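Local coordinates for enolase (alpha proteobacterium BAL199, PDB 3UGV), which probably acts as a magnesium-dependent enzyme of the enolase superfamily, whose members abstract a proton next to a carboxylate group in their substrates, at residues F30-A35 / D62-E67; R72-P77 / L377-D382; G333-R338 / L367-K372; T326-E331 / E347-A352. All blocks are in the same frame, centred on the assembly; numbering follows the deposited sequence.

Interaction 1 (F30-A35 / D62-E67); sequences FRKLTA and DIETEE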
loop_
_atom_site.group_PDB
_atom_site.type_symbol
_atom_site.label_atom_id
_atom_site.label_comp_id
_atom_site.label_asym_id
_atom_site.label_seq_id
_atom_site.Cartn_x
_atom_site.Cartn_y
_atom_site.Cartn_z
ATOM N N PHE F 30 -11.050 35.251 -33.436
ATOM C CA PHE F 30 -9.767 34.868 -34.013
ATOM C C PHE F 30 -9.747 35.032 -35.540
ATOM O O PHE F 30 -10.565 34.440 -36.245
ATOM C CB PHE F 30 -9.505 33.411 -33.626
ATOM C CG PHE F 30 -8.178 32.867 -34.074
ATOM C CD1 PHE F 30 -8.028 32.313 -35.338
ATOM C CD2 PHE F 30 -7.097 32.857 -33.214
ATOM C CE1 PHE F 30 -6.807 31.790 -35.746
ATOM C CE2 PHE F 30 -5.872 32.329 -33.613
ATOM C CZ PHE F 30 -5.728 31.799 -34.881
ATOM N N ARG F 31 -8.814 35.833 -36.051
ATOM C CA ARG F 31 -8.607 35.923 -37.497
ATOM C C ARG F 31 -7.455 35.042 -37.994
ATOM O O ARG F 31 -7.654 34.161 -38.833
ATOM C CB ARG F 31 -8.382 37.369 -37.947
ATOM C CG ARG F 31 -8.101 37.483 -39.448
ATOM C CD ARG F 31 -7.595 38.859 -39.845
ATOM N NE ARG F 31 -8.679 39.829 -39.925
ATOM C CZ ARG F 31 -8.569 41.099 -39.552
ATOM N NH1 ARG F 31 -7.418 41.557 -39.066
ATOM N NH2 ARG F 31 -9.615 41.911 -39.661
ATOM N N LYS F 32 -6.250 35.290 -37.495
ATOM C CA LYS F 32 -5.097 34.478 -37.878
ATOM C C LYS F 32 -3.910 34.567 -36.910
ATOM O O LYS F 32 -3.829 35.471 -36.071
ATOM C CB LYS F 32 -4.641 34.823 -39.297
ATOM C CG LYS F 32 -4.103 36.225 -39.465
ATOM C CD LYS F 32 -3.149 36.283 -40.654
ATOM C CE LYS F 32 -2.767 37.714 -41.010
ATOM N NZ LYS F 32 -1.600 37.750 -41.937
ATOM N N LEU F 33 -2.991 33.616 -37.041
ATOM C CA LEU F 33 -1.796 33.576 -36.210
ATOM C C LEU F 33 -0.560 33.511 -37.100
ATOM O O LEU F 33 -0.508 32.735 -38.053
ATOM C CB LEU F 33 -1.856 32.374 -35.260
ATOM C CG LEU F 33 -0.594 31.933 -34.518
ATOM C CD1 LEU F 33 -0.953 31.154 -33.273
ATOM C CD2 LEU F 33 0.294 31.101 -35.419
ATOM N N THR F 34 0.429 34.344 -36.804
ATOM C CA THR F 34 1.678 34.307 -37.553
ATOM C C THR F 34 2.840 33.879 -36.660
ATOM O O THR F 34 3.007 34.389 -35.553
ATOM C CB THR F 34 1.998 35.655 -38.199
ATOM O OG1 THR F 34 0.966 35.990 -39.131
ATOM C CG2 THR F 34 3.311 35.576 -38.934
ATOM N N ALA F 35 3.629 32.930 -37.153
ATOM C CA ALA F 35 4.782 32.423 -36.424
ATOM C C ALA F 35 6.062 32.664 -37.211
ATOM O O ALA F 35 6.178 32.255 -38.371
ATOM C CB ALA F 35 4.613 30.941 -36.123
ATOM N N ASP F 62 2.228 36.007 -33.305
ATOM C CA ASP F 62 1.333 37.162 -33.363
ATOM C C ASP F 62 -0.083 36.744 -33.759
ATOM O O ASP F 62 -0.290 36.148 -34.811
ATOM C CB ASP F 62 1.846 38.181 -34.377
ATOM C CG ASP F 62 2.896 39.108 -33.802
ATOM O OD1 ASP F 62 2.511 40.076 -33.106
ATOM O OD2 ASP F 62 4.098 38.885 -34.071
ATOM N N ILE F 63 -1.051 37.062 -32.910
ATOM C CA ILE F 63 -2.448 36.784 -33.180
ATOM C C ILE F 63 -3.113 38.061 -33.662
ATOM O O ILE F 63 -2.863 39.136 -33.114
ATOM C CB ILE F 63 -3.185 36.343 -31.904
ATOM C CG1 ILE F 63 -2.574 35.070 -31.341
ATOM C CG2 ILE F 63 -4.637 36.086 -32.198
ATOM C CD1 ILE F 63 -2.737 33.896 -32.249
ATOM N N GLU F 64 -3.944 37.944 -34.696
ATOM C CA GLU F 64 -4.835 39.027 -35.104
ATOM C C GLU F 64 -6.266 38.639 -34.762
ATOM O O GLU F 64 -6.659 37.489 -34.961
ATOM C CB GLU F 64 -4.741 39.280 -36.612
ATOM C CG GLU F 64 -3.375 39.732 -37.110
ATOM C CD GLU F 64 -3.415 40.306 -38.528
ATOM O OE1 GLU F 64 -4.524 40.469 -39.088
ATOM O OE2 GLU F 64 -2.327 40.600 -39.077
ATOM N N THR F 65 -7.043 39.584 -34.242
ATOM C CA THR F 65 -8.487 39.375 -34.115
ATOM C C THR F 65 -9.241 40.239 -35.121
ATOM O O THR F 65 -8.714 41.247 -35.610
ATOM C CB THR F 65 -9.025 39.682 -32.693
ATOM O OG1 THR F 65 -8.562 40.964 -32.264
ATOM C CG2 THR F 65 -8.573 38.632 -31.691
ATOM N N GLU F 66 -10.475 39.840 -35.423
ATOM C CA GLU F 66 -11.362 40.645 -36.255
ATOM C C GLU F 66 -11.550 42.048 -35.674
ATOM O O GLU F 66 -11.698 43.023 -36.411
ATOM C CB GLU F 66 -12.726 39.965 -36.402
ATOM C CG GLU F 66 -12.688 38.613 -37.098
ATOM C CD GLU F 66 -12.238 38.698 -38.552
ATOM O OE1 GLU F 66 -12.089 39.824 -39.074
ATOM O OE2 GLU F 66 -12.034 37.632 -39.174
ATOM N N GLU F 67 -11.535 42.135 -34.348
ATOM C CA GLU F 67 -11.776 43.381 -33.627
ATOM C C GLU F 67 -10.513 44.232 -33.478
ATOM O O GLU F 67 -10.534 45.277 -32.818
ATOM C CB GLU F 67 -12.361 43.085 -32.240
ATOM C CG GLU F 67 -13.715 42.379 -32.247
ATOM C CD GLU F 67 -13.624 40.903 -32.622
ATOM O OE1 GLU F 67 -12.519 40.320 -32.517
ATOM O OE2 GLU F 67 -14.662 40.327 -33.021
#
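Leu33 and Ile63 face each other as a non-hydrogen-bonded pair in the antiparallel hairpin of strands 30-47 and 52-65, and here the packing is tight. CD1 of Ile63 lies 3.4 Å from CD1 of Leu33, closer than carbon atoms usually settle, and 3.8 Å from CE2 of Phe30. Ile63 holds CG1 opposite its own carbonyl carbon (chi1 -61°), and a second bend swings CD1 toward both partners. Branched and aromatic residues suit this face because helices 83-97 and 123-142 cover it, with Leu90, Val131 and Ala134 among the neighbours.

The other face is looser and wetter. A classic beta bulge sets both Arg31 and Lys32 against Glu64, whose carbonyl O accepts from Arg31 N at 2.9 Å and only weakly from Lys32 N at 3.4 Å. Beyond it, Glu64 N donates to Lys32 O at 2.8 Å, and Thr34 and Asp62 exchange two backbone bonds. The bulge points Arg31 toward the partner strand, where NH1 meets OE1 of Glu64 at 3.1 Å, in the guanidinium plane, with the carboxylate turned 82° from it. NH2 makes a weak salt bridge to OE1 of Glu66. Lys32 runs alongside Glu64, its NZ 4.1 Å from OE2, short of a salt bridge. Backbone bonds thus fix the register and apolar side chains pack against the helices, while the charged groups, with Lys32 nearby, roughly offset one another and, exposed to water, probably add less stability.

Interaction 2 (R72-P77 / L377-D382); sequences RAYLEP and LDWDED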
loop_
_atom_site.group_PDB
_atom_site.type_symbol
_atom_site.label_atom_id
_atom_site.label_comp_id
_atom_site.label_asym_id
_atom_site.label_seq_id
_atom_site.Cartn_x
_atom_site.Cartn_y
_atom_site.Cartn_z
ATOM N N ARG F 72 0.491 38.614 -28.423
ATOM C CA ARG F 72 1.899 38.341 -28.648
ATOM C C ARG F 72 2.503 37.455 -27.564
ATOM O O ARG F 72 2.413 37.757 -26.385
ATOM C CB ARG F 72 2.684 39.655 -28.746
ATOM C CG ARG F 72 2.441 40.428 -30.036
ATOM C CD ARG F 72 3.381 41.629 -30.191
ATOM N NE ARG F 72 2.929 42.778 -29.415
ATOM C CZ ARG F 72 1.919 43.560 -29.775
ATOM N NH1 ARG F 72 1.255 43.310 -30.898
ATOM N NH2 ARG F 72 1.566 44.584 -29.010
ATOM N N ALA F 73 3.122 36.360 -27.981
ATOM C CA ALA F 73 3.919 35.542 -27.077
ATOM C C ALA F 73 5.010 34.844 -27.882
ATOM O O ALA F 73 5.090 34.984 -29.110
ATOM C CB ALA F 73 3.049 34.530 -26.370
ATOM N N TYR F 74 5.864 34.094 -27.204
ATOM C CA TYR F 74 6.932 33.408 -27.914
ATOM C C TYR F 74 7.180 32.017 -27.349
ATOM O O TYR F 74 6.819 31.719 -26.217
ATOM C CB TYR F 74 8.225 34.237 -27.913
ATOM C CG TYR F 74 8.828 34.463 -26.542
ATOM C CD1 TYR F 74 9.684 33.524 -25.968
ATOM C CD2 TYR F 74 8.551 35.613 -25.829
ATOM C CE1 TYR F 74 10.241 33.735 -24.716
ATOM C CE2 TYR F 74 9.097 35.832 -24.576
ATOM C CZ TYR F 74 9.939 34.895 -24.022
ATOM O OH TYR F 74 10.486 35.129 -22.773
ATOM N N LEU F 75 7.787 31.171 -28.166
ATOM C CA LEU F 75 8.166 29.836 -27.755
ATOM C C LEU F 75 9.681 29.762 -27.739
ATOM O O LEU F 75 10.348 30.432 -28.532
ATOM C CB LEU F 75 7.603 28.802 -28.735
ATOM C CG LEU F 75 6.131 28.431 -28.595
ATOM C CD1 LEU F 75 5.661 27.748 -29.844
ATOM C CD2 LEU F 75 5.951 27.513 -27.413
ATOM N N GLU F 76 10.216 28.953 -26.828
ATOM C CA GLU F 76 11.644 28.677 -26.781
ATOM C C GLU F 76 11.848 27.176 -26.867
ATOM O O GLU F 76 11.960 26.503 -25.841
ATOM C CB GLU F 76 12.247 29.202 -25.481
ATOM C CG GLU F 76 11.849 30.622 -25.168
ATOM C CD GLU F 76 12.536 31.159 -23.939
ATOM O OE1 GLU F 76 13.718 31.557 -24.047
ATOM O OE2 GLU F 76 11.894 31.176 -22.867
ATOM N N PRO F 77 11.910 26.650 -28.097
ATOM C CA PRO F 77 11.895 25.205 -28.363
ATOM C C PRO F 77 13.253 24.479 -28.312
ATOM O O PRO F 77 13.275 23.279 -28.594
ATOM C CB PRO F 77 11.311 25.127 -29.771
ATOM C CG PRO F 77 11.823 26.370 -30.429
ATOM C CD PRO F 77 11.892 27.438 -29.340
ATOM N N LEU F 377 4.341 42.631 -24.173
ATOM C CA LEU F 377 5.460 42.367 -25.076
ATOM C C LEU F 377 5.344 43.206 -26.339
ATOM O O LEU F 377 4.277 43.280 -26.951
ATOM C CB LEU F 377 5.529 40.883 -25.468
ATOM C CG LEU F 377 5.800 39.808 -24.417
ATOM C CD1 LEU F 377 5.978 38.489 -25.119
ATOM C CD2 LEU F 377 7.028 40.127 -23.589
ATOM N N ASP F 378 6.448 43.829 -26.734
ATOM C CA ASP F 378 6.521 44.499 -28.028
ATOM C C ASP F 378 7.844 44.139 -28.701
ATOM O O ASP F 378 8.925 44.321 -28.122
ATOM C CB ASP F 378 6.362 46.011 -27.866
ATOM C CG ASP F 378 5.091 46.384 -27.118
ATOM O OD1 ASP F 378 5.184 46.759 -25.930
ATOM O OD2 ASP F 378 3.998 46.284 -27.710
ATOM N N TRP F 379 7.760 43.595 -29.909
ATOM C CA TRP F 379 8.949 43.065 -30.552
ATOM C C TRP F 379 9.908 44.183 -30.955
ATOM O O TRP F 379 9.482 45.267 -31.355
ATOM C CB TRP F 379 8.592 42.241 -31.789
ATOM C CG TRP F 379 7.584 41.142 -31.597
ATOM C CD1 TRP F 379 6.500 40.896 -32.384
ATOM C CD2 TRP F 379 7.582 40.124 -30.584
ATOM N NE1 TRP F 379 5.814 39.801 -31.922
ATOM C CE2 TRP F 379 6.455 39.305 -30.819
ATOM C CE3 TRP F 379 8.411 39.832 -29.500
ATOM C CZ2 TRP F 379 6.135 38.210 -30.009
ATOM C CZ3 TRP F 379 8.093 38.738 -28.693
ATOM C CH2 TRP F 379 6.962 37.947 -28.954
ATOM N N ASP F 380 11.204 43.916 -30.839
ATOM C CA ASP F 380 12.218 44.790 -31.410
ATOM C C ASP F 380 12.476 44.350 -32.850
ATOM O O ASP F 380 13.359 43.527 -33.113
ATOM C CB ASP F 380 13.503 44.734 -30.587
ATOM C CG ASP F 380 14.545 45.725 -31.064
ATOM O OD1 ASP F 380 14.701 45.876 -32.294
ATOM O OD2 ASP F 380 15.203 46.352 -30.204
ATOM N N GLU F 381 11.689 44.902 -33.773
ATOM C CA GLU F 381 11.667 44.444 -35.162
ATOM C C GLU F 381 13.000 44.553 -35.917
ATOM O O GLU F 381 13.215 43.828 -36.886
ATOM C CB GLU F 381 10.533 45.124 -35.935
ATOM C CG GLU F 381 9.137 44.702 -35.473
ATOM C CD GLU F 381 8.799 43.262 -35.845
ATOM O OE1 GLU F 381 9.588 42.624 -36.583
ATOM O OE2 GLU F 381 7.737 42.769 -35.398
ATOM N N ASP F 382 13.893 45.436 -35.473
ATOM C CA ASP F 382 15.250 45.488 -36.027
ATOM C C ASP F 382 16.029 44.218 -35.682
ATOM O O ASP F 382 16.505 43.491 -36.565
ATOM C CB ASP F 382 16.009 46.716 -35.516
ATOM C CG ASP F 382 15.491 48.010 -36.113
ATOM O OD1 ASP F 382 14.895 47.963 -37.216
ATOM O OD2 ASP F 382 15.686 49.075 -35.480
HETATM O O HOH W 1 2.386 40.727 -25.363
#
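Arg72, on an outer strand of the antiparallel sheet in the N-terminal capping domain, grips Leu377 and Trp379; as is usual in the enolase superfamily, the chain's C-terminal stretch returns to that domain. The arginine leaves CB nearly extended, then bends at chi3 (-80°). Its CD lies over the face of Trp379, 3.9 Å from the centroid of the five-membered ring, a CH-pi contact, and the bend aims NE at Leu377 O. That bond is 2.9 Å long and almost straight at 177°, with the oxygen in the guanidinium plane. NH2 adds a weak salt bridge to OD2 of Asp378. With an alanine here, Leu377 O would probably lose the NE donor, Asp378 its weak salt-bridge mate, and the indole face its aliphatic cover. The indole is itself pinned by NE1 to Asp62. Tyr74 holds CG between its backbone N and carbonyl carbon (chi1 64°), bringing its ring edge to Leu377 CD1, 3.9 Å from CD2. One water finishes the join, accepting from Leu377 N at 3.0 Å and donating to Arg72 O at 3.1 Å.

Interaction 3 (G333-R338 / L367-K372); sequences GAHVMR and LIVPDK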
loop_
_atom_site.group_PDB
_atom_site.type_symbol
_atom_site.label_atom_id
_atom_site.label_comp_id
_atom_site.label_asym_id
_atom_site.label_seq_id
_atom_site.Cartn_x
_atom_site.Cartn_y
_atom_site.Cartn_z
ATOM N N GLY F 333 5.822 33.769 -16.971
ATOM C CA GLY F 333 6.177 33.280 -15.651
ATOM C C GLY F 333 5.821 34.238 -14.523
ATOM O O GLY F 333 5.100 33.879 -13.581
ATOM N N ALA F 334 6.323 35.466 -14.601
ATOM C CA ALA F 334 6.048 36.427 -13.537
ATOM C C ALA F 334 4.542 36.697 -13.385
ATOM O O ALA F 334 4.035 36.835 -12.259
ATOM C CB ALA F 334 6.839 37.719 -13.751
ATOM N N HIS F 335 3.824 36.746 -14.507
ATOM C CA HIS F 335 2.377 36.971 -14.450
ATOM C C HIS F 335 1.641 35.885 -13.670
ATOM O O HIS F 335 0.924 36.202 -12.724
ATOM C CB HIS F 335 1.770 37.151 -15.847
ATOM C CG HIS F 335 1.922 38.537 -16.393
ATOM N ND1 HIS F 335 1.016 39.545 -16.132
ATOM C CD2 HIS F 335 2.878 39.085 -17.181
ATOM C CE1 HIS F 335 1.407 40.653 -16.736
ATOM N NE2 HIS F 335 2.534 40.401 -17.377
ATOM N N VAL F 336 1.828 34.615 -14.045
ATOM C CA VAL F 336 1.090 33.528 -13.385
ATOM C C VAL F 336 1.579 33.280 -11.966
ATOM O O VAL F 336 0.809 32.820 -11.125
ATOM C CB VAL F 336 1.115 32.177 -14.168
ATOM C CG1 VAL F 336 0.454 32.326 -15.514
ATOM C CG2 VAL F 336 2.541 31.664 -14.324
ATOM N N MET F 337 2.850 33.578 -11.695
ATOM C CA MET F 337 3.377 33.419 -10.329
ATOM C C MET F 337 2.684 34.357 -9.356
ATOM O O MET F 337 2.606 34.071 -8.157
ATOM C CB MET F 337 4.899 33.612 -10.264
ATOM C CG MET F 337 5.686 32.481 -10.893
ATOM S SD MET F 337 5.705 31.023 -9.844
ATOM C CE MET F 337 7.041 31.453 -8.721
ATOM N N ARG F 338 2.174 35.471 -9.880
ATOM C CA ARG F 338 1.425 36.438 -9.075
ATOM C C ARG F 338 0.103 35.862 -8.575
ATOM O O ARG F 338 -0.440 36.341 -7.591
ATOM C CB ARG F 338 1.169 37.735 -9.856
ATOM C CG ARG F 338 2.411 38.603 -10.077
ATOM C CD ARG F 338 2.954 39.173 -8.773
ATOM N NE ARG F 338 1.964 39.997 -8.083
ATOM C CZ ARG F 338 2.195 40.664 -6.949
ATOM N NH1 ARG F 338 3.387 40.616 -6.366
ATOM N NH2 ARG F 338 1.232 41.390 -6.392
ATOM N N LEU F 367 11.804 40.118 -10.083
ATOM C CA LEU F 367 11.366 40.573 -11.401
ATOM C C LEU F 367 10.053 41.347 -11.249
ATOM O O LEU F 367 9.096 40.850 -10.658
ATOM C CB LEU F 367 11.168 39.384 -12.350
ATOM C CG LEU F 367 10.989 39.727 -13.831
ATOM C CD1 LEU F 367 12.294 40.303 -14.391
ATOM C CD2 LEU F 367 10.523 38.530 -14.665
ATOM N N ILE F 368 10.021 42.568 -11.772
ATOM C CA ILE F 368 8.869 43.457 -11.625
ATOM C C ILE F 368 7.882 43.275 -12.771
ATOM O O ILE F 368 8.245 43.477 -13.919
ATOM C CB ILE F 368 9.312 44.931 -11.629
ATOM C CG1 ILE F 368 10.250 45.213 -10.454
ATOM C CG2 ILE F 368 8.093 45.843 -11.582
ATOM C CD1 ILE F 368 9.690 44.766 -9.104
ATOM N N VAL F 369 6.648 42.877 -12.470
ATOM C CA VAL F 369 5.622 42.755 -13.507
ATOM C C VAL F 369 5.081 44.147 -13.765
ATOM O O VAL F 369 4.598 44.793 -12.839
ATOM C CB VAL F 369 4.426 41.855 -13.090
ATOM C CG1 VAL F 369 3.367 41.860 -14.183
ATOM C CG2 VAL F 369 4.867 40.432 -12.791
ATOM N N PRO F 370 5.161 44.614 -15.022
ATOM C CA PRO F 370 4.794 45.993 -15.373
ATOM C C PRO F 370 3.285 46.151 -15.509
ATOM O O PRO F 370 2.595 45.203 -15.887
ATOM C CB PRO F 370 5.441 46.175 -16.744
ATOM C CG PRO F 370 5.338 44.807 -17.357
ATOM C CD PRO F 370 5.565 43.834 -16.206
ATOM N N ASP F 371 2.778 47.339 -15.207
ATOM C CA ASP F 371 1.360 47.601 -15.372
ATOM C C ASP F 371 1.065 47.910 -16.841
ATOM O O ASP F 371 0.754 49.047 -17.189
ATOM C CB ASP F 371 0.920 48.759 -14.475
ATOM C CG ASP F 371 -0.530 48.635 -14.023
ATOM O OD1 ASP F 371 -1.353 48.038 -14.754
ATOM O OD2 ASP F 371 -0.848 49.138 -12.927
ATOM N N LYS F 372 1.192 46.900 -17.700
ATOM C CA LYS F 372 0.818 47.020 -19.107
ATOM C C LYS F 372 -0.183 45.920 -19.437
ATOM O O LYS F 372 -0.240 44.914 -18.740
ATOM C CB LYS F 372 2.048 46.941 -20.015
ATOM C CG LYS F 372 3.112 47.975 -19.675
ATOM C CD LYS F 372 4.143 48.137 -20.783
ATOM C CE LYS F 372 5.219 47.063 -20.753
ATOM N NZ LYS F 372 6.237 47.298 -21.823
HETATM O O HOH W 2 2.404 43.204 -18.304
#
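Val369 sets its CG1 methyl over one face of the His335 imidazole, offset toward the rim, the odd feature of a contact otherwise made of apolar side-chain contacts. CG1 stands 3.7 Å from the ring centroid and 22° off the normal, a CH-pi contact that comes closest at CE1. It lies anti to the backbone N (chi1 176°), whereas CG2 presses on Ala334 CB at 3.5 Å, a tight fit. Alanine suits this turn of helix 330-337 because its lone methyl lets the chain just past strand 366-368 come close; the same CB also touches Leu367 CD2 at 3.9 Å. Arg338 slides past, its CG 4.1 Å from Val369 CG2, and carries its guanidinium on to the carbonyls of Thr154 and Ser157. ND1 of His335 is hydrogen-bonded to Cys148 N and NE2 to Tyr360 OH. A water lies in the ring plane, 3.0 Å from His335 NE2, near the carbonyls of Pro370 and Lys372. Polar bonds thus fix the ring's rotation and leave a face for the valine methyl.

Interaction 4 (T326-E331 / E347-A352); sequences THLYPE and EWQSWA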
loop_
_atom_site.group_PDB
_atom_site.type_symbol
_atom_site.label_atom_id
_atom_site.label_comp_id
_atom_site.label_asym_id
_atom_site.label_seq_id
_atom_site.Cartn_x
_atom_site.Cartn_y
_atom_site.Cartn_z
ATOM N N THR F 326 8.961 28.257 -11.750
ATOM C CA THR F 326 8.795 28.305 -13.199
ATOM C C THR F 326 10.006 27.779 -13.943
ATOM O O THR F 326 11.067 27.575 -13.373
ATOM C CB THR F 326 8.536 29.735 -13.719
ATOM O OG1 THR F 326 9.655 30.576 -13.392
ATOM C CG2 THR F 326 7.262 30.309 -13.118
ATOM N N HIS F 327 9.830 27.562 -15.235
ATOM C CA HIS F 327 10.945 27.250 -16.103
ATOM C C HIS F 327 10.807 27.997 -17.416
ATOM O O HIS F 327 9.806 27.848 -18.119
ATOM C CB HIS F 327 11.019 25.766 -16.384
ATOM C CG HIS F 327 12.139 25.398 -17.298
ATOM N ND1 HIS F 327 11.940 25.024 -18.609
ATOM C CD2 HIS F 327 13.478 25.361 -17.092
ATOM C CE1 HIS F 327 13.105 24.753 -19.167
ATOM N NE2 HIS F 327 14.056 24.960 -18.272
ATOM N N LEU F 328 11.823 28.794 -17.731
ATOM C CA LEU F 328 11.820 29.681 -18.887
ATOM C C LEU F 328 10.637 30.673 -18.867
ATOM O O LEU F 328 9.901 30.774 -17.869
ATOM C CB LEU F 328 11.882 28.869 -20.184
ATOM C CG LEU F 328 13.129 27.985 -20.340
ATOM C CD1 LEU F 328 13.087 27.157 -21.628
ATOM C CD2 LEU F 328 14.398 28.836 -20.291
ATOM N N TYR F 329 10.484 31.420 -19.957
ATOM C CA TYR F 329 9.366 32.352 -20.131
ATOM C C TYR F 329 9.135 33.251 -18.930
ATOM O O TYR F 329 8.064 33.223 -18.332
ATOM C CB TYR F 329 8.077 31.589 -20.450
ATOM C CG TYR F 329 8.256 30.563 -21.539
ATOM C CD1 TYR F 329 8.057 30.901 -22.866
ATOM C CD2 TYR F 329 8.637 29.264 -21.237
ATOM C CE1 TYR F 329 8.227 29.975 -23.871
ATOM C CE2 TYR F 329 8.817 28.323 -22.239
ATOM C CZ TYR F 329 8.611 28.688 -23.558
ATOM O OH TYR F 329 8.773 27.769 -24.568
ATOM N N PRO F 330 10.131 34.072 -18.590
ATOM C CA PRO F 330 10.089 34.881 -17.368
ATOM C C PRO F 330 8.896 35.825 -17.358
ATOM O O PRO F 330 8.331 36.084 -16.291
ATOM C CB PRO F 330 11.409 35.667 -17.414
ATOM C CG PRO F 330 12.282 34.871 -18.288
ATOM C CD PRO F 330 11.402 34.222 -19.308
ATOM N N GLU F 331 8.490 36.316 -18.525
ATOM C CA GLU F 331 7.347 37.237 -18.566
ATOM C C GLU F 331 6.007 36.572 -18.220
ATOM O O GLU F 331 5.344 36.996 -17.275
ATOM C CB GLU F 331 7.271 38.001 -19.891
ATOM C CG GLU F 331 8.528 38.797 -20.193
ATOM C CD GLU F 331 9.664 37.916 -20.694
ATOM O OE1 GLU F 331 9.393 36.790 -21.168
ATOM O OE2 GLU F 331 10.830 38.347 -20.608
ATOM N N GLU F 347 12.366 31.313 -12.393
ATOM C CA GLU F 347 13.641 31.165 -13.076
ATOM C C GLU F 347 13.839 32.333 -14.026
ATOM O O GLU F 347 13.000 32.566 -14.892
ATOM C CB GLU F 347 13.708 29.861 -13.866
ATOM C CG GLU F 347 15.066 29.643 -14.521
ATOM C CD GLU F 347 15.108 28.395 -15.383
ATOM O OE1 GLU F 347 15.949 27.499 -15.119
ATOM O OE2 GLU F 347 14.294 28.311 -16.325
ATOM N N TRP F 348 14.947 33.057 -13.879
ATOM C CA TRP F 348 15.196 34.200 -14.745
ATOM C C TRP F 348 16.412 33.998 -15.628
ATOM O O TRP F 348 17.448 33.516 -15.175
ATOM C CB TRP F 348 15.329 35.498 -13.938
ATOM C CG TRP F 348 15.580 36.744 -14.779
ATOM C CD1 TRP F 348 14.632 37.589 -15.298
ATOM C CD2 TRP F 348 16.854 37.275 -15.190
ATOM N NE1 TRP F 348 15.239 38.610 -15.999
ATOM C CE2 TRP F 348 16.598 38.442 -15.949
ATOM C CE3 TRP F 348 18.181 36.885 -14.990
ATOM C CZ2 TRP F 348 17.621 39.211 -16.510
ATOM C CZ3 TRP F 348 19.200 37.660 -15.543
ATOM C CH2 TRP F 348 18.912 38.802 -16.298
ATOM N N GLN F 349 16.267 34.378 -16.894
ATOM C CA GLN F 349 17.382 34.420 -17.836
ATOM C C GLN F 349 17.072 35.515 -18.848
ATOM O O GLN F 349 15.916 35.899 -19.005
ATOM C CB GLN F 349 17.576 33.066 -18.526
ATOM C CG GLN F 349 16.515 32.736 -19.567
ATOM C CD GLN F 349 15.192 32.305 -18.962
ATOM O OE1 GLN F 349 15.143 31.680 -17.892
ATOM N NE2 GLN F 349 14.105 32.636 -19.647
ATOM N N SER F 350 18.091 36.042 -19.514
ATOM C CA SER F 350 17.872 37.118 -20.487
ATOM C C SER F 350 18.132 36.677 -21.935
ATOM O O SER F 350 18.398 37.494 -22.817
ATOM C CB SER F 350 18.697 38.361 -20.126
ATOM O OG SER F 350 20.063 38.039 -19.962
ATOM N N TRP F 351 18.037 35.376 -22.165
ATOM C CA TRP F 351 18.279 34.797 -23.475
ATOM C C TRP F 351 17.356 35.361 -24.545
ATOM O O TRP F 351 17.758 35.483 -25.703
ATOM C CB TRP F 351 18.154 33.277 -23.396
ATOM C CG TRP F 351 19.106 32.672 -22.395
ATOM C CD1 TRP F 351 20.136 33.306 -21.751
ATOM C CD2 TRP F 351 19.099 31.329 -21.910
ATOM N NE1 TRP F 351 20.775 32.434 -20.907
ATOM C CE2 TRP F 351 20.160 31.213 -20.986
ATOM C CE3 TRP F 351 18.308 30.207 -22.174
ATOM C CZ2 TRP F 351 20.445 30.024 -20.325
ATOM C CZ3 TRP F 351 18.593 29.025 -21.513
ATOM C CH2 TRP F 351 19.650 28.943 -20.600
ATOM N N ALA F 352 16.134 35.724 -24.154
ATOM C CA ALA F 352 15.153 36.267 -25.101
ATOM C C ALA F 352 15.010 37.802 -25.090
ATOM O O ALA F 352 14.251 38.355 -25.882
ATOM C CB ALA F 352 13.788 35.597 -24.923
HETATM O O HOH W 3 10.462 31.996 -15.354
#
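Glu347 N donates to Thr326 OG1 at 3.0 Å, and the glutamate side chain then runs along the loop beyond. CB rests 3.5 Å from Thr326 O. With CG anti to the backbone N (chi1 -176°) and the chain extended, CD arrives 3.8 Å from CD2 of His327. OE2 lies 3.2 Å from His327 CD2 and accepts from Leu328 N at 2.9 Å, nearly along the C-O axis, and OE1 forms a salt bridge with Lys194. A leucine in its place would probably leave Leu328 N without this acceptor and Lys194 without this counter-charge. His327 pairs with Asp300, and its side chain lies about 4 Å from a bound magnesium ion, consistent with an active-site arrangement like that of mandelate racemase. Farther along, Gln349 NE2 lies 3.2 Å from Pro330 CD, while its buried OE1 finds no polar partner. A water joins Thr326 OG1, Leu328 O and Glu347 O. Strand 346-348 runs beside strand 157-162, Thr326 and Tyr329 lean on helix 301-304, and Pro330, opening helix 330-337, packs on Tyr74 of strand 71-75.

Interaction 1 is the most peripheral, half sunk under helices and half in solvent, so it mixes apolar packing with surface salt bridges. Interactions 2, 3 and 4 are buried. Interactions 1 and 2 share the capping-domain sheet and meet through Asp62 and Trp379, whereas 3 and 4 share helix 330-337, with Leu367 touching both Pro330 and Trp348. Interaction 2 bridges the two groups: Tyr74 OH reaches Glu331, and Tyr329 OH reaches Glu76 N. Chemistry follows place. Interaction 2 rests largely on one arginine and an indole from sequence-distant segments, interaction 3 is methyl packing on a helix, and interaction 4, nearest the chain's centre, uses a buried carboxylate beside a histidine that lies near the metal.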